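Local coordinates for protein BamaA.19900.a (Balamuthia mandrillaris, PDB 6VZZ) that binds glucose and, as a glucokinase, probably transfers the terminal phosphate of ATP to the sugar's 6-hydroxyl, at residues V41-T46 / L112-F117; A69-K74 / A121-L126; A97-A102 / T141-D146; L189-G194 / D259-R264. All blocks are in the same frame, centred on the assembly; numbering follows the deposited sequence.

Contact 1 (V41-T46 / L112-F117); sequences VDIGGT and LDVTNF. With BGC (beta-D-glucopyranose), chain B.
Phe117 lays its ring across the end of strand 37-43, where Ile43 gives way to Gly44 and Gly45, and its atoms can be followed outward in turn. From CB the ring departs with CG anti to the carbonyl carbon (chi1 -82°), which carries it back over its own turn toward the 41-46 segment. CD1 passes near Gly45 O. CE1 meets two backbone carbonyls, 3.4 Å from Gly44 O and equally far from Gly45 O; the latter meets the ring edge near its plane. CZ, at the far end, comes to 4.2 Å from Ile43 CG2, the two side chains crossing at about a right angle. One ring face rests on Val114 CG1, within the type I turn Val114 to Phe117. Ile43 completes the apolar patch: CG2 also meets Val114 CG2 at 4.2 Å, while CD1 runs tip to tip with Leu112 CD2 at 3.9 Å. No hydrogen bond joins the two segments.

Within the turn, its two central residues face the sugar: Thr115 OG1 stands 2.9 Å from O2 of the beta-D-glucopyranose, and Asn116 ND2, hydrogen-bonded to Glu258, lies 3.2 Å from its O1. The DIGGT sequence at the end of the strand matches the phosphate-1 loop of the actin-like ATPase clan, which probably faces ATP phosphates. Chemically, the ring edge is turned to Gly45 O, which would be mildly favourable for its slightly positive hydrogens, while methyl groups fill the remainder, so the glycine loop and the sugar-binding turn are joined mainly by packing, perhaps with a small electrostatic term.

Contact 2 (A69-K74 / A121-L126); sequences ADDTRK and ATHRRL
Thr72, at the first turn of helix 72-90, meets the backbone of 121-126 with both its amide and its hydroxyl. Thr72 N donates to His123 O (2.8 Å), coming from well above the carbonyl plane. Its OG1, set between the backbone N and the carbonyl carbon (chi1 53°), lies 2.7 Å from Thr122 O and 2.8 Å from Arg125 O, two acceptors competing for one proton. Methyl CG2, beside the backbone N, packs on Leu126 CB.

Beside it, His123 ND1 donates to Asp71 OD2 across 2.9 Å. The two side chains run alongside each other with carboxylate and imidazole planes 73° apart, and the donor meets OD2 from above the carboxylate plane; the bond is bent. Over one face of the same ring sits Arg73 CG, 3.8 Å from its centroid and almost on the normal, a CH-pi contact.

The next shell fixes these groups. Asp71 is the N-cap of helix 72-90: its other oxygen, OD1, accepts from Lys74 N at 2.8 Å. Arg73, bent at chi2 and chi3, folds back so that NE donates to Thr72 OG1 (3.3 Å) in the guanidinium plane, one guanidinium face lies over Thr122 CG2, and NH1 forms a salt bridge with Glu130. Farther out, Arg125 pairs with Asp113.

Asp71 thus divides its two oxygens between a helix start and an imidazole, an anionic partner that would be expected to favour the protonated histidine, while the neighbouring arginine would weigh against it.

Contact 3 (A97-A102 / T141-D146); sequences ACLAGA and THFIND. With BGC (beta-D-glucopyranose), chain B.
Gly101 and Asp146 break the regularity of an otherwise plain parallel pairing: Asp146 N still donates to Gly101 O at 2.9 Å, but from 54° above the carbonyl plane, because the chain has already begun to turn into a helix. Before that point the bonding is the usual parallel alternation. Leu99 donates to His142 O and accepts from Ile144 N, and Gly101 N in turn donates to Ile144 O.

Side chains sort onto two faces. On one, Cys98 SG touches Ile144 CD1 at 3.6 Å, and Ala100 CB meets CG1 of the same isoleucine. On the other, Leu99 CB presses against the edge of the Phe143 ring, 3.6 Å from CD1.

Where the strands end, the sugar begins. Asn145, its CG anti to the backbone N (chi1 172°), sends ND2 to glucose O3 at 2.9 Å and also to Gly103 O. Asp146 accepts from O4 through OD1 and from O6 through OD2; both bonds are modelled very short, and at this resolution the exact lengths should not be pressed.

Strand 37-43 flanks 96-101 on its far side, leaving 141-145 outermost in this ribonuclease H-like sheet. Helix 380-389 covers Cys98, Phe136 packs under Leu99 and Thr141, and helix 146-159 sets out from the Asn145 N-cap.

Contact 4 (L189-G194 / D259-R264); sequences LAVGTG and DIVSGR
Gly192 and Gly263 are joined by a direct hydrogen bond. Gly263 N, at the start of helix 263-276, donates to Gly192 O at 2.9 Å. The neighbouring Ser262 CA also lies near Gly192 O, so this carbonyl faces the beginning of the helix.

A water supplies another polar link. It donates to Thr193 O at 2.7 Å and accepts from Arg264 N at 2.8 Å, bridging the loop to another amide of the first helical turn. Arg264 leaves CA with CG between the backbone N and the carbonyl carbon (chi1 70°), and its chain, extended from CG to NE, brings NH1 to 2.9 Å from Thr193 O, which lies near the guanidinium plane. The charge of that group is met elsewhere, by a salt bridge from NH2 to Glu258, a residue that also hydrogen-bonds the glucose.

The apolar contact is between Val191 CG2 and Val261 CG1, at 3.9 Å, with their side chains at about a right angle. Phe315 and Leu316 of helix 303-327 pack against Val261 as well.

Ser262 caps the helix start: following an inverse gamma turn centred on Val261, it holds OG at chi1 66°, where it bonds both Gly265 N and Glu258 O.

A separate turn bond, Gly192 N to Gly194 O, closes the tight turn between antiparallel strands 186-191 and 195-201. With its GTG sequence, this hairpin is consistent with the phosphate-2 loop of the actin-like ATPase clan, and Gly194 touches the sugar.

In the fold
Contacts 1, 3 and 4 reach the glucose; contact 2 stands back from it. Contacts 1 and 3, centres about 10 Å apart, share the sheet that carries strands 37-43 and 96-101, joined by Val41 O to Ala100 N at 2.7 Å. The centre of contact 2 is about 8 Å from that of contact 1, whose antiparallel sheet it continues through Leu112 O to Leu126 N at 2.8 Å. Contact 4 starts from strand 186-191 of the six-stranded sheet; it meets contact 1 where Thr46 OG1 and Thr193 OG1 lie 3.1 Å apart, bringing the two glycine loops together. Contacts 3 and 4 do not touch, their nearest atoms lying about 7 Å apart, but both touch the glucose.

Contact 1 (V41-T46 / L112-F117)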
loop_
_atom_site.group_PDB
_atom_site.type_symbol
_atom_site.label_atom_id
_atom_site.label_comp_id
_atom_site.label_asym_id
_atom_site.label_seq_id
_atom_site.Cartn_x
_atom_site.Cartn_y
_atom_site.Cartn_z
ATOM N N VAL A 41 -24.378 -1.809 10.143
ATOM C CA VAL A 41 -24.842 -1.265 8.872
ATOM C C VAL A 41 -23.754 -1.433 7.822
ATOM O O VAL A 41 -22.582 -1.135 8.079
ATOM C CB VAL A 41 -25.241 0.218 8.980
ATOM C CG1 VAL A 41 -25.883 0.690 7.674
ATOM C CG2 VAL A 41 -26.184 0.417 10.133
ATOM N N ASP A 42 -24.154 -1.900 6.638
ATOM C CA ASP A 42 -23.295 -2.016 5.461
ATOM C C ASP A 42 -23.815 -1.013 4.436
ATOM O O ASP A 42 -24.812 -1.271 3.755
ATOM C CB ASP A 42 -23.319 -3.445 4.922
ATOM C CG ASP A 42 -22.578 -3.594 3.593
ATOM O OD1 ASP A 42 -21.804 -2.686 3.211
ATOM O OD2 ASP A 42 -22.763 -4.637 2.926
ATOM N N ILE A 43 -23.158 0.138 4.334
ATOM C CA ILE A 43 -23.550 1.170 3.379
ATOM C C ILE A 43 -22.708 0.965 2.127
ATOM O O ILE A 43 -21.533 1.339 2.082
ATOM C CB ILE A 43 -23.377 2.576 3.949
ATOM C CG1 ILE A 43 -24.247 2.766 5.189
ATOM C CG2 ILE A 43 -23.727 3.601 2.891
ATOM C CD1 ILE A 43 -24.037 4.113 5.882
ATOM N N GLY A 44 -23.307 0.350 1.103
ATOM C CA GLY A 44 -22.640 0.198 -0.174
ATOM C C GLY A 44 -22.946 1.348 -1.116
ATOM O O GLY A 44 -23.761 2.223 -0.841
ATOM N N GLY A 45 -22.267 1.339 -2.259
ATOM C CA GLY A 45 -22.488 2.390 -3.236
ATOM C C GLY A 45 -23.845 2.333 -3.898
ATOM O O GLY A 45 -24.289 3.341 -4.454
ATOM N N THR A 46 -24.510 1.179 -3.854
ATOM C CA THR A 46 -25.837 0.992 -4.428
ATOM C C THR A 46 -26.877 0.578 -3.399
ATOM O O THR A 46 -28.022 1.036 -3.473
ATOM C CB THR A 46 -25.786 -0.059 -5.557
ATOM O OG1 THR A 46 -25.019 0.451 -6.652
ATOM C CG2 THR A 46 -27.175 -0.407 -6.062
ATOM N N LEU A 112 -19.004 10.348 7.284
ATOM C CA LEU A 112 -18.723 9.408 6.208
ATOM C C LEU A 112 -18.965 10.095 4.868
ATOM O O LEU A 112 -19.936 10.842 4.712
ATOM C CB LEU A 112 -19.604 8.156 6.328
ATOM C CG LEU A 112 -19.720 7.221 5.117
ATOM C CD1 LEU A 112 -18.430 6.440 4.851
ATOM C CD2 LEU A 112 -20.884 6.277 5.293
ATOM N N ASP A 113 -18.074 9.853 3.908
ATOM C CA ASP A 113 -18.156 10.403 2.555
ATOM C C ASP A 113 -18.265 9.199 1.620
ATOM O O ASP A 113 -17.277 8.490 1.400
ATOM C CB ASP A 113 -16.924 11.268 2.254
ATOM C CG ASP A 113 -17.026 12.044 0.942
ATOM O OD1 ASP A 113 -17.440 11.480 -0.097
ATOM O OD2 ASP A 113 -16.672 13.243 0.948
ATOM N N VAL A 114 -19.458 8.938 1.088
ATOM C CA VAL A 114 -19.667 7.752 0.262
ATOM C C VAL A 114 -19.186 8.064 -1.153
ATOM O O VAL A 114 -19.775 8.883 -1.861
ATOM C CB VAL A 114 -21.129 7.300 0.276
ATOM C CG1 VAL A 114 -21.287 6.045 -0.554
ATOM C CG2 VAL A 114 -21.582 7.047 1.704
ATOM N N THR A 115 -18.112 7.395 -1.570
ATOM C CA THR A 115 -17.378 7.829 -2.753
ATOM C C THR A 115 -18.262 7.872 -3.995
ATOM O O THR A 115 -18.143 8.787 -4.818
ATOM C CB THR A 115 -16.182 6.906 -2.977
ATOM O OG1 THR A 115 -15.329 6.961 -1.830
ATOM C CG2 THR A 115 -15.398 7.312 -4.227
ATOM N N ASN A 116 -19.154 6.896 -4.155
ATOM C CA ASN A 116 -19.877 6.722 -5.408
ATOM C C ASN A 116 -21.357 7.081 -5.297
ATOM O O ASN A 116 -22.145 6.727 -6.181
ATOM C CB ASN A 116 -19.694 5.294 -5.918
ATOM C CG ASN A 116 -18.310 5.065 -6.520
ATOM O OD1 ASN A 116 -17.796 5.903 -7.258
ATOM N ND2 ASN A 116 -17.705 3.929 -6.199
ATOM N N PHE A 117 -21.752 7.778 -4.234
ATOM C CA PHE A 117 -23.061 8.404 -4.214
ATOM C C PHE A 117 -23.085 9.614 -5.145
ATOM O O PHE A 117 -22.052 10.207 -5.474
ATOM C CB PHE A 117 -23.451 8.820 -2.795
ATOM C CG PHE A 117 -24.023 7.702 -1.980
ATOM C CD1 PHE A 117 -24.061 6.411 -2.485
ATOM C CD2 PHE A 117 -24.532 7.937 -0.721
ATOM C CE1 PHE A 117 -24.584 5.380 -1.742
ATOM C CE2 PHE A 117 -25.062 6.913 0.023
ATOM C CZ PHE A 117 -25.088 5.632 -0.487
HETATM C C2 BGC B . -14.540 3.534 -2.134
HETATM C C3 BGC B . -14.007 2.647 -1.020
HETATM C C4 BGC B . -14.867 1.396 -0.892
HETATM C C5 BGC B . -14.957 0.702 -2.247
HETATM C C6 BGC B . -15.825 -0.533 -2.249
HETATM C C1 BGC B . -14.623 2.721 -3.417
HETATM O O1 BGC B . -15.022 3.501 -4.484
HETATM O O2 BGC B . -13.692 4.661 -2.313
HETATM O O3 BGC B . -13.967 3.360 0.208
HETATM O O4 BGC B . -14.281 0.495 0.036
HETATM O O5 BGC B . -15.502 1.619 -3.206
HETATM O O6 BGC B . -17.068 -0.297 -1.622
#

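Contact 2 (A69-K74 / A121-L126)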
loop_
_atom_site.group_PDB
_atom_site.type_symbol
_atom_site.label_atom_id
_atom_site.label_comp_id
_atom_site.label_asym_id
_atom_site.label_seq_id
_atom_site.Cartn_x
_atom_site.Cartn_y
_atom_site.Cartn_z
ATOM N N ALA A 69 -30.140 2.728 -2.236
ATOM C CA ALA A 69 -29.940 4.128 -1.891
ATOM C C ALA A 69 -28.628 4.612 -2.485
ATOM O O ALA A 69 -27.595 3.957 -2.317
ATOM C CB ALA A 69 -29.921 4.324 -0.372
ATOM N N ASP A 70 -28.665 5.763 -3.165
ATOM C CA ASP A 70 -27.452 6.340 -3.729
ATOM C C ASP A 70 -27.238 7.784 -3.287
ATOM O O ASP A 70 -26.501 8.522 -3.950
ATOM C CB ASP A 70 -27.459 6.254 -5.253
ATOM C CG ASP A 70 -28.454 7.190 -5.873
ATOM O OD1 ASP A 70 -29.561 7.317 -5.320
ATOM O OD2 ASP A 70 -28.126 7.806 -6.909
ATOM N N ASP A 71 -27.868 8.209 -2.194
ATOM C CA ASP A 71 -27.493 9.459 -1.545
ATOM C C ASP A 71 -27.823 9.355 -0.058
ATOM O O ASP A 71 -28.632 8.525 0.364
ATOM C CB ASP A 71 -28.134 10.691 -2.234
ATOM C CG ASP A 71 -29.592 10.942 -1.852
ATOM O OD1 ASP A 71 -30.181 10.219 -1.033
ATOM O OD2 ASP A 71 -30.174 11.907 -2.395
ATOM N N THR A 72 -27.168 10.201 0.738
ATOM C CA THR A 72 -27.270 10.075 2.187
ATOM C C THR A 72 -28.602 10.583 2.725
ATOM O O THR A 72 -29.038 10.129 3.787
ATOM C CB THR A 72 -26.110 10.811 2.861
ATOM O OG1 THR A 72 -26.059 12.166 2.389
ATOM C CG2 THR A 72 -24.778 10.110 2.559
ATOM N N ARG A 73 -29.263 11.511 2.026
ATOM C CA ARG A 73 -30.575 11.962 2.485
ATOM C C ARG A 73 -31.586 10.821 2.440
ATOM O O ARG A 73 -32.427 10.691 3.337
ATOM C CB ARG A 73 -31.064 13.151 1.653
ATOM C CG ARG A 73 -30.057 14.314 1.476
ATOM C CD ARG A 73 -29.558 14.925 2.795
ATOM N NE ARG A 73 -28.437 14.177 3.376
ATOM C CZ ARG A 73 -27.949 14.383 4.598
ATOM N NH1 ARG A 73 -28.481 15.315 5.377
ATOM N NH2 ARG A 73 -26.942 13.649 5.051
ATOM N N LYS A 74 -31.509 9.970 1.412
ATOM C CA LYS A 74 -32.379 8.799 1.363
ATOM C C LYS A 74 -32.016 7.784 2.445
ATOM O O LYS A 74 -32.899 7.082 2.950
ATOM C CB LYS A 74 -32.326 8.157 -0.027
ATOM N N ALA A 121 -22.138 17.609 -2.004
ATOM C CA ALA A 121 -21.460 17.065 -0.831
ATOM C C ALA A 121 -22.451 16.610 0.232
ATOM O O ALA A 121 -22.213 15.607 0.917
ATOM C CB ALA A 121 -20.504 18.103 -0.251
ATOM N N THR A 122 -23.559 17.333 0.396
ATOM C CA THR A 122 -24.552 16.932 1.390
ATOM C C THR A 122 -25.119 15.553 1.081
ATOM O O THR A 122 -25.400 14.766 1.994
ATOM C CB THR A 122 -25.684 17.955 1.456
ATOM O OG1 THR A 122 -25.132 19.273 1.540
ATOM C CG2 THR A 122 -26.571 17.692 2.670
ATOM N N HIS A 123 -25.288 15.238 -0.203
ATOM C CA HIS A 123 -25.892 13.976 -0.594
ATOM C C HIS A 123 -24.892 12.832 -0.638
ATOM O O HIS A 123 -25.300 11.680 -0.804
ATOM C CB HIS A 123 -26.591 14.142 -1.944
ATOM C CG HIS A 123 -27.824 14.997 -1.871
ATOM N ND1 HIS A 123 -29.031 14.615 -2.417
ATOM C CD2 HIS A 123 -28.041 16.200 -1.288
ATOM C CE1 HIS A 123 -29.933 15.552 -2.186
ATOM N NE2 HIS A 123 -29.357 16.526 -1.504
ATOM N N ARG A 124 -23.601 13.124 -0.481
ATOM C CA ARG A 124 -22.579 12.097 -0.403
ATOM C C ARG A 124 -22.041 11.892 1.002
ATOM O O ARG A 124 -21.413 10.864 1.260
ATOM C CB ARG A 124 -21.412 12.438 -1.342
ATOM C CG ARG A 124 -21.771 12.358 -2.815
ATOM C CD ARG A 124 -20.563 12.617 -3.717
ATOM N NE ARG A 124 -20.299 14.048 -3.851
ATOM C CZ ARG A 124 -19.258 14.679 -3.311
ATOM N NH1 ARG A 124 -18.351 14.010 -2.606
ATOM N NH2 ARG A 124 -19.120 15.987 -3.485
ATOM N N ARG A 125 -22.289 12.827 1.915
ATOM C CA ARG A 125 -21.747 12.785 3.263
ATOM C C ARG A 125 -22.843 12.490 4.280
ATOM O O ARG A 125 -23.988 12.918 4.127
ATOM C CB ARG A 125 -21.045 14.102 3.599
ATOM C CG ARG A 125 -19.830 14.332 2.713
ATOM C CD ARG A 125 -19.116 15.642 2.969
ATOM N NE ARG A 125 -17.847 15.658 2.248
ATOM C CZ ARG A 125 -17.130 16.752 2.019
ATOM N NH1 ARG A 125 -17.565 17.930 2.453
ATOM N NH2 ARG A 125 -15.984 16.671 1.347
ATOM N N LEU A 126 -22.479 11.734 5.316
ATOM C CA LEU A 126 -23.408 11.321 6.362
ATOM C C LEU A 126 -22.738 11.532 7.711
ATOM O O LEU A 126 -21.693 10.933 7.981
ATOM C CB LEU A 126 -23.823 9.856 6.181
ATOM C CG LEU A 126 -24.722 9.220 7.248
ATOM C CD1 LEU A 126 -26.088 9.891 7.318
ATOM C CD2 LEU A 126 -24.872 7.717 7.021
#

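Contact 3 (A97-A102 / T141-D146)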
loop_
_atom_site.group_PDB
_atom_site.type_symbol
_atom_site.label_atom_id
_atom_site.label_comp_id
_atom_site.label_asym_id
_atom_site.label_seq_id
_atom_site.Cartn_x
_atom_site.Cartn_y
_atom_site.Cartn_z
ATOM N N ALA A 97 -23.458 0.768 17.997
ATOM C CA ALA A 97 -23.706 0.716 16.567
ATOM C C ALA A 97 -22.406 0.957 15.822
ATOM O O ALA A 97 -21.517 1.669 16.299
ATOM C CB ALA A 97 -24.765 1.736 16.138
ATOM N N CYS A 98 -22.294 0.334 14.654
ATOM C CA CYS A 98 -21.179 0.579 13.751
ATOM C C CYS A 98 -21.695 0.563 12.322
ATOM O O CYS A 98 -22.414 -0.362 11.931
ATOM C CB CYS A 98 -20.078 -0.462 13.915
ATOM S SG CYS A 98 -18.782 -0.291 12.669
ATOM N N LEU A 99 -21.334 1.589 11.554
ATOM C CA LEU A 99 -21.699 1.699 10.146
ATOM C C LEU A 99 -20.446 1.535 9.299
ATOM O O LEU A 99 -19.516 2.344 9.399
ATOM C CB LEU A 99 -22.366 3.039 9.856
ATOM C CG LEU A 99 -23.599 3.344 10.701
ATOM C CD1 LEU A 99 -23.232 4.280 11.818
ATOM C CD2 LEU A 99 -24.705 3.928 9.842
ATOM N N ALA A 100 -20.415 0.484 8.483
ATOM C CA ALA A 100 -19.318 0.238 7.553
ATOM C C ALA A 100 -19.754 0.757 6.190
ATOM O O ALA A 100 -20.632 0.169 5.546
ATOM C CB ALA A 100 -18.957 -1.245 7.499
ATOM N N GLY A 101 -19.149 1.864 5.758
ATOM C CA GLY A 101 -19.582 2.529 4.545
ATOM C C GLY A 101 -18.544 2.557 3.445
ATOM O O GLY A 101 -17.341 2.496 3.708
ATOM N N ALA A 102 -19.003 2.673 2.200
ATOM C CA ALA A 102 -18.129 2.578 1.031
ATOM C C ALA A 102 -17.520 3.948 0.728
ATOM O O ALA A 102 -17.793 4.586 -0.290
ATOM C CB ALA A 102 -18.904 2.032 -0.158
ATOM N N THR A 141 -21.405 5.011 18.755
ATOM C CA THR A 141 -21.616 4.787 17.328
ATOM C C THR A 141 -20.334 5.103 16.568
ATOM O O THR A 141 -19.755 6.179 16.748
ATOM C CB THR A 141 -22.761 5.658 16.797
ATOM O OG1 THR A 141 -23.997 5.241 17.386
ATOM C CG2 THR A 141 -22.866 5.557 15.283
ATOM N N HIS A 142 -19.899 4.185 15.702
ATOM C CA HIS A 142 -18.622 4.341 15.014
ATOM C C HIS A 142 -18.772 4.109 13.525
ATOM O O HIS A 142 -19.561 3.267 13.092
ATOM C CB HIS A 142 -17.566 3.389 15.588
ATOM C CG HIS A 142 -17.367 3.567 17.055
ATOM N ND1 HIS A 142 -16.785 4.698 17.587
ATOM C CD2 HIS A 142 -17.738 2.798 18.106
ATOM C CE1 HIS A 142 -16.783 4.608 18.906
ATOM N NE2 HIS A 142 -17.354 3.465 19.246
ATOM N N PHE A 143 -18.014 4.873 12.750
ATOM C CA PHE A 143 -17.888 4.675 11.314
ATOM C C PHE A 143 -16.616 3.896 11.032
ATOM O O PHE A 143 -15.550 4.222 11.569
ATOM C CB PHE A 143 -17.825 6.011 10.577
ATOM C CG PHE A 143 -19.163 6.640 10.316
ATOM C CD1 PHE A 143 -20.205 5.897 9.794
ATOM C CD2 PHE A 143 -19.364 7.991 10.571
ATOM C CE1 PHE A 143 -21.426 6.484 9.531
ATOM C CE2 PHE A 143 -20.578 8.586 10.319
ATOM C CZ PHE A 143 -21.615 7.834 9.796
ATOM N N ILE A 144 -16.725 2.869 10.195
ATOM C CA ILE A 144 -15.560 2.239 9.595
ATOM C C ILE A 144 -15.810 2.148 8.096
ATOM O O ILE A 144 -16.937 2.297 7.618
ATOM C CB ILE A 144 -15.256 0.852 10.190
ATOM C CG1 ILE A 144 -16.410 -0.118 9.906
ATOM C CG2 ILE A 144 -14.927 0.980 11.686
ATOM C CD1 ILE A 144 -16.194 -1.504 10.470
ATOM N N ASN A 145 -14.729 1.946 7.346
ATOM C CA ASN A 145 -14.852 1.687 5.919
ATOM C C ASN A 145 -15.407 0.279 5.708
ATOM O O ASN A 145 -15.255 -0.603 6.561
ATOM C CB ASN A 145 -13.487 1.875 5.243
ATOM C CG ASN A 145 -13.470 1.437 3.792
ATOM O OD1 ASN A 145 -13.231 0.263 3.496
ATOM N ND2 ASN A 145 -13.691 2.382 2.878
ATOM N N ASP A 146 -16.088 0.081 4.576
ATOM C CA ASP A 146 -16.736 -1.205 4.332
ATOM C C ASP A 146 -15.720 -2.341 4.224
ATOM O O ASP A 146 -15.920 -3.412 4.812
ATOM C CB ASP A 146 -17.632 -1.139 3.091
ATOM C CG ASP A 146 -16.889 -0.711 1.828
ATOM O OD1 ASP A 146 -15.797 -0.103 1.927
ATOM O OD2 ASP A 146 -17.419 -0.968 0.719
HETATM C C2 BGC B . -14.540 3.534 -2.134
HETATM C C3 BGC B . -14.007 2.647 -1.020
HETATM C C4 BGC B . -14.867 1.396 -0.892
HETATM C C5 BGC B . -14.957 0.702 -2.247
HETATM C C6 BGC B . -15.825 -0.533 -2.249
HETATM C C1 BGC B . -14.623 2.721 -3.417
HETATM O O1 BGC B . -15.022 3.501 -4.484
HETATM O O2 BGC B . -13.692 4.661 -2.313
HETATM O O3 BGC B . -13.967 3.360 0.208
HETATM O O4 BGC B . -14.281 0.495 0.036
HETATM O O5 BGC B . -15.502 1.619 -3.206
HETATM O O6 BGC B . -17.068 -0.297 -1.622
#

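Contact 4 (L189-G194 / D259-R264)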
loop_
_atom_site.group_PDB
_atom_site.type_symbol
_atom_site.label_atom_id
_atom_site.label_comp_id
_atom_site.label_asym_id
_atom_site.label_seq_id
_atom_site.Cartn_x
_atom_site.Cartn_y
_atom_site.Cartn_z
ATOM N N LEU A 189 -9.735 -7.917 -1.212
ATOM C CA LEU A 189 -10.318 -7.169 -2.325
ATOM C C LEU A 189 -11.776 -7.571 -2.497
ATOM O O LEU A 189 -12.122 -8.747 -2.340
ATOM C CB LEU A 189 -9.579 -7.424 -3.662
ATOM C CG LEU A 189 -8.062 -7.251 -3.746
ATOM C CD1 LEU A 189 -7.345 -8.514 -3.309
ATOM C CD2 LEU A 189 -7.656 -6.876 -5.145
ATOM N N ALA A 190 -12.623 -6.602 -2.854
ATOM C CA ALA A 190 -14.019 -6.886 -3.160
ATOM C C ALA A 190 -14.458 -6.048 -4.346
ATOM O O ALA A 190 -14.310 -4.822 -4.327
ATOM C CB ALA A 190 -14.935 -6.618 -1.961
ATOM N N VAL A 191 -15.019 -6.713 -5.357
ATOM C CA VAL A 191 -15.491 -6.066 -6.576
ATOM C C VAL A 191 -17.004 -5.946 -6.496
ATOM O O VAL A 191 -17.706 -6.959 -6.403
ATOM C CB VAL A 191 -15.074 -6.847 -7.831
ATOM C CG1 VAL A 191 -15.443 -6.074 -9.093
ATOM C CG2 VAL A 191 -13.593 -7.155 -7.802
ATOM N N GLY A 192 -17.504 -4.711 -6.547
ATOM C CA GLY A 192 -18.924 -4.440 -6.494
ATOM C C GLY A 192 -19.256 -3.139 -7.198
ATOM O O GLY A 192 -18.854 -2.935 -8.352
ATOM N N THR A 193 -19.996 -2.252 -6.530
ATOM C CA THR A 193 -20.193 -0.913 -7.078
ATOM C C THR A 193 -18.857 -0.202 -7.234
ATOM O O THR A 193 -18.652 0.545 -8.199
ATOM C CB THR A 193 -21.133 -0.097 -6.185
ATOM O OG1 THR A 193 -22.316 -0.856 -5.918
ATOM C CG2 THR A 193 -21.522 1.209 -6.867
ATOM N N GLY A 194 -17.930 -0.439 -6.299
ATOM C CA GLY A 194 -16.572 0.050 -6.415
ATOM C C GLY A 194 -15.570 -1.077 -6.234
ATOM O O GLY A 194 -15.940 -2.237 -6.041
ATOM N N ASP A 259 -12.327 2.223 -12.571
ATOM C CA ASP A 259 -13.040 2.561 -13.794
ATOM C C ASP A 259 -13.220 1.356 -14.704
ATOM O O ASP A 259 -14.011 1.422 -15.656
ATOM C CB ASP A 259 -12.323 3.698 -14.523
ATOM C CG ASP A 259 -12.386 5.013 -13.747
ATOM O OD1 ASP A 259 -13.376 5.216 -13.004
ATOM O OD2 ASP A 259 -11.458 5.843 -13.878
ATOM N N ILE A 260 -12.526 0.252 -14.422
ATOM C CA ILE A 260 -12.747 -1.009 -15.107
ATOM C C ILE A 260 -13.256 -2.084 -14.152
ATOM O O ILE A 260 -14.201 -2.821 -14.478
ATOM C CB ILE A 260 -11.459 -1.474 -15.816
ATOM C CG1 ILE A 260 -11.158 -0.571 -17.013
ATOM C CG2 ILE A 260 -11.538 -2.935 -16.226
ATOM C CD1 ILE A 260 -9.854 -0.918 -17.713
ATOM N N VAL A 261 -12.676 -2.153 -12.957
ATOM C CA VAL A 261 -12.936 -3.238 -12.026
ATOM C C VAL A 261 -14.072 -2.812 -11.110
ATOM O O VAL A 261 -13.858 -2.477 -9.940
ATOM C CB VAL A 261 -11.665 -3.608 -11.234
ATOM C CG1 VAL A 261 -11.883 -4.878 -10.426
ATOM C CG2 VAL A 261 -10.486 -3.751 -12.177
ATOM N N SER A 262 -15.290 -2.825 -11.647
ATOM C CA SER A 262 -16.498 -2.451 -10.922
ATOM C C SER A 262 -17.680 -2.805 -11.806
ATOM O O SER A 262 -17.513 -3.196 -12.963
ATOM C CB SER A 262 -16.520 -0.965 -10.561
ATOM O OG SER A 262 -16.602 -0.189 -11.738
ATOM N N GLY A 263 -18.879 -2.657 -11.255
ATOM C CA GLY A 263 -20.059 -2.878 -12.058
ATOM C C GLY A 263 -20.118 -1.965 -13.266
ATOM O O GLY A 263 -20.213 -2.442 -14.401
ATOM N N ARG A 264 -20.066 -0.647 -13.043
ATOM C CA ARG A 264 -20.086 0.281 -14.166
ATOM C C ARG A 264 -18.866 0.092 -15.056
ATOM O O ARG A 264 -18.934 0.349 -16.263
ATOM C CB ARG A 264 -20.180 1.727 -13.661
ATOM C CG ARG A 264 -18.933 2.260 -12.974
ATOM C CD ARG A 264 -19.200 3.579 -12.257
ATOM N NE ARG A 264 -17.978 4.149 -11.696
ATOM C CZ ARG A 264 -17.505 3.862 -10.483
ATOM N NH1 ARG A 264 -18.158 3.011 -9.694
ATOM N NH2 ARG A 264 -16.377 4.427 -10.051
HETATM O O HOH W 1 -20.175 0.555 -10.480
#